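Local atomic coordinates of E2A dna-binding protein (Human adenovirus 5, PDB entry 2WB0), a protein that binds single-stranded DNA and unwinds the template without ATP by forming multimers during strand-displacement replication of the viral genome, also raising the rate of initiation. Residues P36-L50 / F67-L79. Residues are numbered along the deposited sequence; the frame is centred on the assembly and turned at random.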
# COMPACT_ATOMS: atom_id res chain seq x y z
N PRO A 36 -6.32 -6.72 18.41
CA PRO A 36 -5.75 -6.05 17.23
C PRO A 36 -5.63 -6.95 15.99
O PRO A 36 -5.78 -6.45 14.90
CB PRO A 36 -4.38 -5.57 17.71
CG PRO A 36 -4.24 -5.88 19.18
CD PRO A 36 -5.54 -6.49 19.65
N ASP A 37 -5.42 -8.26 16.14
CA ASP A 37 -5.32 -9.15 14.95
C ASP A 37 -6.68 -9.70 14.48
O ASP A 37 -6.78 -10.45 13.50
CB ASP A 37 -4.26 -10.29 15.13
CG ASP A 37 -4.80 -11.53 15.87
OD1 ASP A 37 -5.81 -11.52 16.64
OD2 ASP A 37 -4.14 -12.59 15.69
N GLN A 38 -7.74 -9.35 15.21
CA GLN A 38 -9.09 -9.74 14.81
C GLN A 38 -9.69 -8.82 13.76
O GLN A 38 -10.45 -7.86 14.08
CB GLN A 38 -10.01 -9.86 16.03
CG GLN A 38 -9.55 -11.04 16.88
CD GLN A 38 -10.45 -11.24 18.02
OE1 GLN A 38 -10.81 -10.27 18.72
NE2 GLN A 38 -10.96 -12.43 18.13
N VAL A 39 -9.39 -9.15 12.51
CA VAL A 39 -9.86 -8.32 11.38
C VAL A 39 -10.89 -9.01 10.47
O VAL A 39 -11.75 -8.34 9.87
CB VAL A 39 -8.68 -7.81 10.52
CG1 VAL A 39 -9.25 -7.06 9.28
CG2 VAL A 39 -7.76 -6.91 11.34
N GLU A 40 -10.87 -10.34 10.46
CA GLU A 40 -11.78 -11.14 9.64
C GLU A 40 -13.25 -10.79 9.82
O GLU A 40 -13.96 -10.62 8.83
CB GLU A 40 -11.59 -12.63 9.86
CG GLU A 40 -12.48 -13.49 8.91
CD GLU A 40 -12.14 -14.99 8.91
OE1 GLU A 40 -12.75 -15.72 8.08
OE2 GLU A 40 -11.31 -15.45 9.75
N ALA A 41 -13.71 -10.68 11.06
CA ALA A 41 -15.14 -10.32 11.29
C ALA A 41 -15.52 -8.89 10.78
O ALA A 41 -16.62 -8.65 10.28
CB ALA A 41 -15.50 -10.49 12.76
N LEU A 42 -14.58 -7.97 10.84
CA LEU A 42 -14.81 -6.63 10.38
C LEU A 42 -14.72 -6.59 8.84
O LEU A 42 -15.48 -5.86 8.17
CB LEU A 42 -13.82 -5.68 11.04
CG LEU A 42 -13.85 -5.74 12.56
CD1 LEU A 42 -12.86 -4.77 13.18
CD2 LEU A 42 -15.30 -5.36 13.00
N ALA A 43 -13.83 -7.39 8.28
CA ALA A 43 -13.78 -7.53 6.82
C ALA A 43 -15.11 -8.15 6.30
O ALA A 43 -15.59 -7.79 5.22
CB ALA A 43 -12.59 -8.40 6.44
N ALA A 44 -15.68 -9.08 7.07
CA ALA A 44 -16.97 -9.71 6.70
C ALA A 44 -18.13 -8.69 6.74
O ALA A 44 -19.01 -8.70 5.87
CB ALA A 44 -17.24 -10.92 7.56
N VAL A 45 -18.09 -7.76 7.69
CA VAL A 45 -19.00 -6.62 7.63
C VAL A 45 -18.86 -5.84 6.30
O VAL A 45 -19.86 -5.57 5.54
CB VAL A 45 -18.77 -5.68 8.83
CG1 VAL A 45 -19.55 -4.40 8.68
CG2 VAL A 45 -19.16 -6.41 10.17
N CYS A 46 -17.61 -5.52 5.97
CA CYS A 46 -17.39 -4.69 4.81
C CYS A 46 -17.82 -5.44 3.53
O CYS A 46 -18.43 -4.84 2.64
CB CYS A 46 -15.90 -4.33 4.78
SG CYS A 46 -15.42 -3.21 6.13
N LYS A 47 -17.45 -6.72 3.42
CA LYS A 47 -17.72 -7.49 2.21
C LYS A 47 -19.23 -7.61 2.05
O LYS A 47 -19.79 -7.48 0.96
CB LYS A 47 -17.08 -8.88 2.34
CG LYS A 47 -17.28 -9.82 1.13
CD LYS A 47 -16.63 -9.25 -0.17
CE LYS A 47 -16.74 -10.20 -1.45
NZ LYS A 47 -15.69 -9.80 -2.53
N THR A 48 -19.91 -7.85 3.17
CA THR A 48 -21.37 -7.90 3.13
C THR A 48 -21.98 -6.57 2.65
O THR A 48 -22.87 -6.58 1.77
CB THR A 48 -21.98 -8.41 4.49
OG1 THR A 48 -21.34 -9.63 4.84
CG2 THR A 48 -23.45 -8.72 4.37
N TRP A 49 -21.46 -5.44 3.16
CA TRP A 49 -21.95 -4.12 2.75
C TRP A 49 -21.68 -3.84 1.24
O TRP A 49 -22.53 -3.30 0.49
CB TRP A 49 -21.39 -3.06 3.69
CG TRP A 49 -21.66 -1.60 3.30
CD1 TRP A 49 -22.76 -0.87 3.63
CD2 TRP A 49 -20.78 -0.71 2.59
NE1 TRP A 49 -22.64 0.42 3.16
CE2 TRP A 49 -21.43 0.55 2.53
CE3 TRP A 49 -19.52 -0.86 1.99
CZ2 TRP A 49 -20.87 1.68 1.87
CZ3 TRP A 49 -18.95 0.27 1.35
CH2 TRP A 49 -19.63 1.53 1.30
N LEU A 50 -20.51 -4.26 0.78
CA LEU A 50 -20.15 -4.21 -0.65
C LEU A 50 -21.12 -5.05 -1.52
O LEU A 50 -21.67 -4.53 -2.48
CB LEU A 50 -18.76 -4.73 -0.80
CG LEU A 50 -17.53 -3.86 -1.07
CD1 LEU A 50 -17.60 -2.28 -1.02
CD2 LEU A 50 -16.22 -4.51 -0.56
N PHE A 67 -8.68 -5.84 -1.16
CA PHE A 67 -9.55 -4.67 -0.99
C PHE A 67 -10.39 -4.79 0.34
O PHE A 67 -10.46 -3.85 1.20
CB PHE A 67 -10.46 -4.50 -2.22
CG PHE A 67 -11.31 -3.29 -2.15
CD1 PHE A 67 -10.73 -2.05 -2.36
CD2 PHE A 67 -12.67 -3.38 -1.81
CE1 PHE A 67 -11.47 -0.85 -2.28
CE2 PHE A 67 -13.42 -2.23 -1.77
CZ PHE A 67 -12.80 -0.93 -1.95
N VAL A 68 -11.02 -5.94 0.52
CA VAL A 68 -11.86 -6.18 1.70
C VAL A 68 -11.06 -6.17 3.01
O VAL A 68 -11.53 -5.67 4.08
CB VAL A 68 -12.63 -7.52 1.50
CG1 VAL A 68 -13.26 -7.98 2.78
CG2 VAL A 68 -13.66 -7.33 0.40
N THR A 69 -9.89 -6.77 2.97
CA THR A 69 -8.99 -6.74 4.14
C THR A 69 -8.61 -5.33 4.54
O THR A 69 -8.59 -4.99 5.73
CB THR A 69 -7.74 -7.54 3.85
OG1 THR A 69 -8.17 -8.90 3.72
CG2 THR A 69 -6.69 -7.38 5.02
N MET A 70 -8.34 -4.48 3.54
CA MET A 70 -7.99 -3.13 3.88
C MET A 70 -9.21 -2.39 4.42
O MET A 70 -9.08 -1.60 5.35
CB MET A 70 -7.32 -2.36 2.75
CG MET A 70 -5.95 -2.91 2.35
SD MET A 70 -4.75 -3.11 3.72
CE MET A 70 -4.68 -1.38 4.18
N MET A 71 -10.37 -2.54 3.80
CA MET A 71 -11.54 -1.94 4.40
C MET A 71 -11.67 -2.40 5.89
O MET A 71 -12.02 -1.60 6.77
CB MET A 71 -12.78 -2.43 3.65
CG MET A 71 -13.02 -1.67 2.34
SD MET A 71 -14.61 -2.08 1.58
CE MET A 71 -15.63 -1.04 2.50
N GLY A 72 -11.43 -3.68 6.11
CA GLY A 72 -11.45 -4.24 7.47
C GLY A 72 -10.53 -3.50 8.43
O GLY A 72 -10.91 -3.17 9.57
N ARG A 73 -9.31 -3.24 8.00
CA ARG A 73 -8.42 -2.49 8.84
C ARG A 73 -8.90 -1.06 9.10
O ARG A 73 -8.69 -0.49 10.20
CB ARG A 73 -7.04 -2.43 8.17
CG ARG A 73 -6.31 -3.82 7.98
CD ARG A 73 -4.84 -3.51 7.54
NE ARG A 73 -4.05 -4.64 6.95
CZ ARG A 73 -2.85 -4.53 6.35
NH1 ARG A 73 -2.27 -3.32 6.09
NH2 ARG A 73 -2.23 -5.66 5.93
N PHE A 74 -9.47 -0.43 8.07
CA PHE A 74 -9.94 0.94 8.28
C PHE A 74 -11.14 0.94 9.20
O PHE A 74 -11.24 1.81 10.03
CB PHE A 74 -10.28 1.58 6.94
CG PHE A 74 -9.08 1.89 6.13
CD1 PHE A 74 -8.00 2.56 6.70
CD2 PHE A 74 -9.00 1.46 4.77
CE1 PHE A 74 -6.86 2.88 5.97
CE2 PHE A 74 -7.86 1.78 4.04
CZ PHE A 74 -6.81 2.49 4.59
N LEU A 75 -12.01 -0.04 9.07
CA LEU A 75 -13.17 -0.14 9.94
C LEU A 75 -12.70 -0.37 11.38
O LEU A 75 -13.12 0.30 12.33
CB LEU A 75 -13.98 -1.36 9.53
CG LEU A 75 -15.51 -1.39 9.82
CD1 LEU A 75 -16.16 -2.74 9.92
CD2 LEU A 75 -16.21 -0.23 10.65
N GLN A 76 -11.78 -1.30 11.53
CA GLN A 76 -11.08 -1.45 12.80
C GLN A 76 -10.54 -0.16 13.37
O GLN A 76 -10.71 0.11 14.56
CB GLN A 76 -9.95 -2.50 12.66
CG GLN A 76 -9.46 -2.93 14.11
CD GLN A 76 -8.22 -3.76 14.10
OE1 GLN A 76 -8.16 -4.84 14.71
NE2 GLN A 76 -7.26 -3.30 13.39
N ALA A 77 -9.89 0.65 12.56
CA ALA A 77 -9.36 1.87 13.08
C ALA A 77 -10.46 2.82 13.56
O ALA A 77 -10.26 3.58 14.54
CB ALA A 77 -8.49 2.54 12.01
N TYR A 78 -11.58 2.84 12.83
CA TYR A 78 -12.69 3.76 13.21
C TYR A 78 -13.36 3.29 14.49
O TYR A 78 -13.67 4.10 15.38
CB TYR A 78 -13.69 3.93 12.05
CG TYR A 78 -13.18 4.98 11.09
CD1 TYR A 78 -13.08 6.34 11.49
CD2 TYR A 78 -12.83 4.65 9.80
CE1 TYR A 78 -12.58 7.34 10.61
CE2 TYR A 78 -12.32 5.65 8.88
CZ TYR A 78 -12.18 6.98 9.31
OH TYR A 78 -11.69 7.92 8.48
N LEU A 79 -13.51 1.99 14.62
CA LEU A 79 -14.07 1.40 15.83
C LEU A 79 -13.21 1.66 17.05
O LEU A 79 -13.71 2.10 18.09
CB LEU A 79 -14.22 -0.11 15.63
CG LEU A 79 -15.46 -0.94 15.48
CD1 LEU A 79 -16.88 -0.26 15.61
CD2 LEU A 79 -15.34 -1.81 14.27
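Ala43 and Gly72 meet where two helices of the all-alpha part of this viral DNA-binding protein cross, their CA atoms only 4.1 Å apart. The axes of 40-50 and 67-79 approach to 7.7 Å at a signed crossing angle of 112°, and Gly72, having no side chain, lets the backbones come this close. Val39 covers the glycine from the loop that leads into helix 40-53: CG1, anti to the backbone N (chi1 175°), lies 3.9 Å from Gly72 C, while CG2 turns to the amide end of Gln76.

On the buried flank Leu42 is a knob in a hole formed by Gly72, Leu75, Gln76 and Leu79. Its CD1 rests on Gln76 CB at 3.7 Å, and its CD2 meets Leu79 CD2 tip to tip. Leu75 CD1 closes the same pocket, touching Leu42 CB, Val45 CG1 and Cys46 SG; beyond it, Leu18 of helix 7-21 touches both Leu75 and Leu79. The sulfur of Cys46 packs on Met71 CB at 3.7 Å.

The other flank faces solvent in part: Ala43, Lys47 and Val68 are all partly exposed, although their contacts are no longer than those of the core. There the aliphatic chain of Lys47, bent at chi2 (63°), crosses Val68 at about a right angle; Lys47 CD lies 3.6 Å from Val68 CG2, and Val68 CG1 lies against Ala43 CB.

Toward helix 300-315 burial returns: Leu50 packs on Met309 and Phe67 on Ala306. Leu50 CD2 touches Met71 SD and also meets the edge of the Phe67 ring, in the ring plane, 3.8 Å from Phe67 CE2.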